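PDB 4KVF: rhamnose ABC transporter, periplasmic rhamnose-binding protein from Kribbella flavida, which probably binds rhamnose or a related sugar outside the membrane and delivers it to an ABC transporter for uptake. Local coordinates for residues P107-C111 with D130-C135; A138-T144 with G322-G327. All blocks are in the same frame, centred on the assembly; numbering follows the deposited sequence.

Interaction 1: P107-C111 with D130-C135; sequences PNAVC and DAAKTC
The methyl CB of Ala132 points across at the segment 107-111 and rests against two side chains there, 3.6 Å from Asn108 OD1 and 3.7 Å from Cys111 SG. The sulfur is covalently tied to Cys135: Cys111 SG and Cys135 SG lie 2.1 Å apart, and the torsion about the S-S bond, 96°, is close to the unstrained value. Both cysteines carry SG anti to the carbonyl carbon, beside their own backbone N, which turns the two sulfurs to meet between the segments. Residues 107-111 and 130-135 follow the neighbouring parallel strands 99-102 and 123-127 of a Rossmann-like sheet, as expected for a periplasmic binding protein lobe, and the disulfide joins the first turn of helix 111-119 to the loop leading into strand 138-141. A type I beta turn from Asn108 to Cys111 delivers the first cysteine, and Asp106 OD2 accepts hydrogen bonds from the backbone N of Asn108 and Ala109. Beside the disulfide, Ala132 N donates to Pro107 O over 2.9 Å in a nearly straight bond (164°). On the buried side, Val110 CG2 meets Ala131 CB at 4.0 Å, and Val110 also packs on Gln85 and Ile89 of helix 85-94.

Interaction 2: A138-T144 with G322-G327; sequences AFINQAT and GEIVLG
Phe139 to Asn141 pair in parallel with Glu323 to Val325, their axes inclined by 26°. Phe139 N donates to Gly322 O (2.9 Å), Phe139 O accepts from Ile324 N (2.8 Å), and the pattern repeats with Asn141 N on Ile324 O and Leu326 N on Asn141 O. Some 180 residues separate the strands in sequence: the chain builds the second lobe and then returns to supply 323-325 as an outermost strand of the first, a topology characteristic of type I periplasmic binding proteins. On one face, Glu323 leaves with CG anti to its backbone N (chi1 174°), lying alongside Phe139. Its carboxylate reaches Asn141, whose ND2 donates a hydrogen bond to Glu323 OE2 (3.0 Å) from above the carboxylate plane; the same OE2 sits at the Phe139 ring edge, 3.8 Å from CE2. With an alanine in place of Glu323, Asn141 ND2 would probably lose this acceptor and the ring edge its neighbour. Further along, the Thr144 side chain crosses that of Val325 at about a right angle, CG2 of Thr144 lying 3.6 Å from CG2 of Val325, while Thr144 OG1 caps Gly147 N of the following helix. Across the sheet, Ile140 CD1 rests 3.8 Å from Ile324 CB, and Ile140 also packs on Leu287 and Ala288 of helix 281-296.

In the fold
Interaction 1 lies toward the periphery, its centre about 19 Å from the centre of the chain, and joins two loops partly open to solvent; interaction 2 is more central, its centre about 9 Å from that of the chain, and joins two strands with no fully exposed residue. Their chemistry follows suit: a covalent cross-link with one backbone bond in the first, a repeated ladder of backbone bonds flanked by apolar and polar side chains in the second. Both belong to the same lobe, and strand 138-141 begins shortly after residues 130-135. They touch where Asp130 CG packs 3.4 Å from Phe139 CG, and Asp130 is held there by Thr126 and by a salt bridge to Arg136.

Interaction 1: P107-C111 with D130-C135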
ATOM      1  N   PRO A 107       8.173 -11.562   9.118  1.00 26.14           N
ATOM      2  CA  PRO A 107       9.431 -10.805   8.998  1.00 29.06           C
ATOM      3  C   PRO A 107      10.686 -11.647   9.247  1.00 27.16           C
ATOM      4  O   PRO A 107      11.746 -11.328   8.712  1.00 29.32           O
ATOM      5  CB  PRO A 107       9.311  -9.740  10.095  1.00 27.69           C
ATOM      6  CG  PRO A 107       7.842  -9.647  10.397  1.00 34.79           C
ATOM      7  CD  PRO A 107       7.282 -11.019  10.158  1.00 31.40           C
ATOM      8  N   ASN A 108      10.574 -12.714  10.030  1.00 27.60           N
ATOM      9  CA  ASN A 108      11.775 -13.460  10.418  1.00 30.75           C
ATOM     10  C   ASN A 108      11.978 -14.836   9.794  1.00 32.30           C
ATOM     11  O   ASN A 108      13.122 -15.270   9.637  1.00 30.67           O
ATOM     12  CB  ASN A 108      11.908 -13.528  11.938  1.00 35.20           C
ATOM     13  CG  ASN A 108      12.241 -12.177  12.543  1.00 34.64           C
ATOM     14  OD1 ASN A 108      13.413 -11.803  12.663  1.00 51.61           O
ATOM     15  ND2 ASN A 108      11.211 -11.431  12.913  1.00 37.92           N
ATOM     16  N   ALA A 109      10.890 -15.508   9.417  1.00 32.38           N
ATOM     17  CA  ALA A 109      10.982 -16.867   8.877  1.00 34.19           C
ATOM     18  C   ALA A 109      11.793 -16.916   7.581  1.00 27.36           C
ATOM     19  O   ALA A 109      12.417 -17.935   7.256  1.00 35.02           O
ATOM     20  CB  ALA A 109       9.584 -17.461   8.657  1.00 33.24           C
ATOM     21  N   VAL A 110      11.773 -15.811   6.851  1.00 27.71           N
ATOM     22  CA  VAL A 110      12.459 -15.708   5.574  1.00 25.10           C
ATOM     23  C   VAL A 110      13.920 -15.283   5.716  1.00 26.29           C
ATOM     24  O   VAL A 110      14.678 -15.311   4.737  1.00 26.51           O
ATOM     25  CB  VAL A 110      11.727 -14.710   4.648  1.00 26.95           C
ATOM     26  CG1 VAL A 110      10.333 -15.222   4.345  1.00 31.94           C
ATOM     27  CG2 VAL A 110      11.651 -13.337   5.314  1.00 25.96           C
ATOM     28  N   CYS A 111      14.325 -14.906   6.925  1.00 25.88           N
ATOM     29  CA  CYS A 111      15.673 -14.360   7.127  1.00 27.01           C
ATOM     30  C   CYS A 111      16.831 -15.276   6.720  1.00 26.92           C
ATOM     31  O   CYS A 111      17.738 -14.824   6.006  1.00 30.83           O
ATOM     32  CB  CYS A 111      15.877 -13.835   8.558  1.00 31.14           C
ATOM     33  SG  CYS A 111      15.146 -12.219   8.813  1.00 34.31           S
ATOM     34  N   ASP A 130       7.395  -5.952   5.094  1.00 24.61           N
ATOM     35  CA  ASP A 130       8.847  -5.972   5.202  1.00 21.91           C
ATOM     36  C   ASP A 130       9.347  -7.195   5.970  1.00 26.28           C
ATOM     37  O   ASP A 130       8.600  -7.811   6.747  1.00 27.83           O
ATOM     38  CB  ASP A 130       9.291  -4.685   5.899  1.00 22.40           C
ATOM     39  CG  ASP A 130      10.764  -4.388   5.706  1.00 23.16           C
ATOM     40  OD1 ASP A 130      11.436  -5.104   4.926  1.00 25.97           O
ATOM     41  OD2 ASP A 130      11.220  -3.405   6.315  1.00 27.55           O
ATOM     42  N   ALA A 131      10.613  -7.543   5.750  1.00 23.23           N
ATOM     43  CA  ALA A 131      11.289  -8.558   6.563  1.00 28.19           C
ATOM     44  C   ALA A 131      12.082  -7.834   7.647  1.00 26.92           C
ATOM     45  O   ALA A 131      12.137  -6.604   7.648  1.00 29.47           O
ATOM     46  CB  ALA A 131      12.217  -9.408   5.695  1.00 25.04           C
ATOM     47  N   ALA A 132      12.673  -8.579   8.581  1.00 24.96           N
ATOM     48  CA  ALA A 132      13.536  -7.962   9.582  1.00 26.43           C
ATOM     49  C   ALA A 132      14.603  -7.145   8.855  1.00 29.13           C
ATOM     50  O   ALA A 132      15.060  -7.536   7.777  1.00 28.02           O
ATOM     51  CB  ALA A 132      14.177  -9.012  10.473  1.00 30.27           C
ATOM     52  N   LYS A 133      14.988  -6.011   9.436  1.00 29.30           N
ATOM     53  CA  LYS A 133      15.827  -5.038   8.731  1.00 28.48           C
ATOM     54  C   LYS A 133      17.159  -5.618   8.251  1.00 30.25           C
ATOM     55  O   LYS A 133      17.723  -5.161   7.257  1.00 31.90           O
ATOM     56  CB  LYS A 133      16.060  -3.787   9.593  1.00 38.15           C
ATOM     57  CG  LYS A 133      14.783  -3.156  10.164  1.00 51.36           C
ATOM     58  CD  LYS A 133      13.786  -2.767   9.073  1.00 52.83           C
ATOM     59  CE  LYS A 133      12.657  -1.888   9.606  1.00 57.84           C
ATOM     60  NZ  LYS A 133      11.802  -2.567  10.624  1.00 64.06           N
ATOM     61  N   THR A 134      17.642  -6.636   8.955  1.00 28.88           N
ATOM     62  CA  THR A 134      18.932  -7.259   8.661  1.00 26.78           C
ATOM     63  C   THR A 134      18.877  -8.387   7.630  1.00 28.35           C
ATOM     64  O   THR A 134      19.853  -9.112   7.461  1.00 33.25           O
ATOM     65  CB  THR A 134      19.564  -7.825   9.946  1.00 35.71           C
ATOM     66  OG1 THR A 134      18.632  -8.710  10.575  1.00 43.53           O
ATOM     67  CG2 THR A 134      19.908  -6.698  10.918  1.00 44.16           C
ATOM     68  N   CYS A 135      17.745  -8.532   6.948  1.00 25.58           N
ATOM     69  CA  CYS A 135      17.544  -9.641   6.013  1.00 27.28           C
ATOM     70  C   CYS A 135      17.147  -9.163   4.625  1.00 25.11           C
ATOM     71  O   CYS A 135      16.713  -9.954   3.797  1.00 27.68           O
ATOM     72  CB  CYS A 135      16.476 -10.601   6.545  1.00 36.01           C
ATOM     73  SG  CYS A 135      16.744 -11.040   8.294  1.00 41.00           S
TER

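Interaction 2: A138-T144 with G322-G327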
ATOM      1  N   ALA A 138      16.708  -3.387   0.805  1.00 25.10           N
ATOM      2  CA  ALA A 138      15.775  -2.263   0.772  1.00 20.59           C
ATOM      3  C   ALA A 138      14.339  -2.753   0.869  1.00 24.09           C
ATOM      4  O   ALA A 138      14.040  -3.902   0.546  1.00 24.45           O
ATOM      5  CB  ALA A 138      15.959  -1.439  -0.504  1.00 22.35           C
ATOM      6  N   PHE A 139      13.461  -1.861   1.319  1.00 22.60           N
ATOM      7  CA  PHE A 139      12.038  -2.163   1.453  1.00 22.57           C
ATOM      8  C   PHE A 139      11.233  -1.113   0.713  1.00 23.71           C
ATOM      9  O   PHE A 139      11.373   0.086   0.978  1.00 22.76           O
ATOM     10  CB  PHE A 139      11.644  -2.187   2.938  1.00 22.37           C
ATOM     11  CG  PHE A 139      10.150  -2.168   3.186  1.00 25.33           C
ATOM     12  CD1 PHE A 139       9.309  -3.082   2.578  1.00 23.98           C
ATOM     13  CD2 PHE A 139       9.602  -1.251   4.066  1.00 25.45           C
ATOM     14  CE1 PHE A 139       7.938  -3.063   2.825  1.00 25.37           C
ATOM     15  CE2 PHE A 139       8.234  -1.232   4.321  1.00 30.91           C
ATOM     16  CZ  PHE A 139       7.407  -2.135   3.696  1.00 25.59           C
ATOM     17  N   ILE A 140      10.393  -1.548  -0.226  1.00 20.50           N
ATOM     18  CA  ILE A 140       9.529  -0.599  -0.916  1.00 21.51           C
ATOM     19  C   ILE A 140       8.208  -0.489  -0.161  1.00 19.79           C
ATOM     20  O   ILE A 140       7.414  -1.430  -0.125  1.00 23.67           O
ATOM     21  CB  ILE A 140       9.240  -1.006  -2.380  1.00 22.91           C
ATOM     22  CG1 ILE A 140      10.553  -1.324  -3.116  1.00 21.71           C
ATOM     23  CG2 ILE A 140       8.467   0.126  -3.094  1.00 23.10           C
ATOM     24  CD1 ILE A 140      11.607  -0.193  -3.036  1.00 23.39           C
ATOM     25  N   ASN A 141       7.991   0.674   0.443  1.00 22.26           N
ATOM     26  CA  ASN A 141       6.781   0.957   1.205  1.00 23.76           C
ATOM     27  C   ASN A 141       5.827   1.817   0.382  1.00 22.18           C
ATOM     28  O   ASN A 141       6.194   2.918  -0.044  1.00 26.50           O
ATOM     29  CB  ASN A 141       7.142   1.679   2.507  1.00 23.01           C
ATOM     30  CG  ASN A 141       5.990   1.704   3.493  1.00 25.98           C
ATOM     31  OD1 ASN A 141       4.900   1.216   3.191  1.00 33.59           O
ATOM     32  ND2 ASN A 141       6.246   2.218   4.697  1.00 28.51           N
ATOM     33  N   GLN A 142       4.613   1.313   0.149  1.00 24.09           N
ATOM     34  CA  GLN A 142       3.689   1.982  -0.762  1.00 24.34           C
ATOM     35  C   GLN A 142       3.257   3.331  -0.231  1.00 21.95           C
ATOM     36  O   GLN A 142       3.005   4.267  -1.001  1.00 24.44           O
ATOM     37  CB  GLN A 142       2.452   1.119  -1.061  1.00 26.44           C
ATOM     38  CG  GLN A 142       1.674   0.691   0.159  1.00 32.28           C
ATOM     39  CD  GLN A 142       2.082  -0.687   0.633  1.00 44.01           C
ATOM     40  OE1 GLN A 142       3.270  -0.972   0.793  1.00 47.02           O
ATOM     41  NE2 GLN A 142       1.098  -1.557   0.845  1.00 37.16           N
ATOM     42  N   ALA A 143       3.200   3.440   1.088  1.00 20.12           N
ATOM     43  CA  ALA A 143       2.860   4.709   1.727  1.00 24.56           C
ATOM     44  C   ALA A 143       3.125   4.533   3.199  1.00 21.74           C
ATOM     45  O   ALA A 143       2.862   3.464   3.730  1.00 27.20           O
ATOM     46  CB  ALA A 143       1.389   5.053   1.494  1.00 31.54           C
ATOM     47  N   THR A 144       3.628   5.573   3.854  1.00 23.09           N
ATOM     48  CA  THR A 144       3.916   5.487   5.282  1.00 25.38           C
ATOM     49  C   THR A 144       2.621   5.560   6.080  1.00 23.56           C
ATOM     50  O   THR A 144       1.589   6.004   5.578  1.00 24.73           O
ATOM     51  CB  THR A 144       4.841   6.609   5.769  1.00 24.93           C
ATOM     52  OG1 THR A 144       4.238   7.879   5.512  1.00 27.19           O
ATOM     53  CG2 THR A 144       6.200   6.535   5.068  1.00 29.85           C
ATOM     54  N   GLY A 322      16.837   1.476   5.038  1.00 29.09           N
ATOM     55  CA  GLY A 322      16.637   0.974   3.691  1.00 26.91           C
ATOM     56  C   GLY A 322      15.221   1.083   3.172  1.00 29.75           C
ATOM     57  O   GLY A 322      14.897   0.525   2.122  1.00 24.00           O
ATOM     58  N   GLU A 323      14.375   1.826   3.876  1.00 23.23           N
ATOM     59  CA  GLU A 323      12.996   2.014   3.427  1.00 21.00           C
ATOM     60  C   GLU A 323      12.936   3.049   2.325  1.00 24.73           C
ATOM     61  O   GLU A 323      13.477   4.153   2.463  1.00 24.92           O
ATOM     62  CB  GLU A 323      12.093   2.456   4.584  1.00 24.98           C
ATOM     63  CG  GLU A 323      10.694   2.788   4.129  1.00 23.33           C
ATOM     64  CD  GLU A 323       9.755   3.094   5.281  1.00 39.61           C
ATOM     65  OE1 GLU A 323       9.695   4.267   5.709  1.00 54.86           O
ATOM     66  OE2 GLU A 323       9.093   2.158   5.768  1.00 47.91           O
ATOM     67  N   ILE A 324      12.295   2.674   1.220  1.00 21.79           N
ATOM     68  CA  ILE A 324      12.064   3.566   0.110  1.00 20.44           C
ATOM     69  C   ILE A 324      10.558   3.759  -0.031  1.00 22.45           C
ATOM     70  O   ILE A 324       9.834   2.805  -0.281  1.00 24.00           O
ATOM     71  CB  ILE A 324      12.627   2.974  -1.203  1.00 22.92           C
ATOM     72  CG1 ILE A 324      14.126   2.688  -1.031  1.00 24.68           C
ATOM     73  CG2 ILE A 324      12.384   3.928  -2.361  1.00 25.66           C
ATOM     74  CD1 ILE A 324      14.746   1.918  -2.209  1.00 26.27           C
ATOM     75  N   VAL A 325      10.095   4.991   0.157  1.00 22.45           N
ATOM     76  CA  VAL A 325       8.647   5.250   0.189  1.00 21.98           C
ATOM     77  C   VAL A 325       8.172   5.662  -1.188  1.00 23.65           C
ATOM     78  O   VAL A 325       8.691   6.632  -1.751  1.00 23.35           O
ATOM     79  CB  VAL A 325       8.328   6.390   1.187  1.00 21.91           C
ATOM     80  CG1 VAL A 325       6.825   6.689   1.184  1.00 24.70           C
ATOM     81  CG2 VAL A 325       8.799   5.986   2.580  1.00 25.87           C
ATOM     82  N   LEU A 326       7.192   4.936  -1.732  1.00 22.58           N
ATOM     83  CA  LEU A 326       6.728   5.171  -3.096  1.00 19.60           C
ATOM     84  C   LEU A 326       6.246   6.607  -3.255  1.00 25.96           C
ATOM     85  O   LEU A 326       6.563   7.287  -4.230  1.00 24.64           O
ATOM     86  CB  LEU A 326       5.607   4.189  -3.462  1.00 23.12           C
ATOM     87  CG  LEU A 326       4.837   4.438  -4.760  1.00 24.51           C
ATOM     88  CD1 LEU A 326       5.763   4.344  -5.982  1.00 23.68           C
ATOM     89  CD2 LEU A 326       3.684   3.448  -4.874  1.00 26.02           C
ATOM     90  N   GLY A 327       5.491   7.074  -2.268  1.00 22.29           N
ATOM     91  CA  GLY A 327       5.069   8.461  -2.238  1.00 24.10           C
ATOM     92  C   GLY A 327       3.902   8.612  -1.288  1.00 21.89           C
ATOM     93  O   GLY A 327       3.552   7.669  -0.577  1.00 21.60           O
TER
HETATM   94  O   HOH W   1       3.331   8.031   2.288  1.00 27.45           O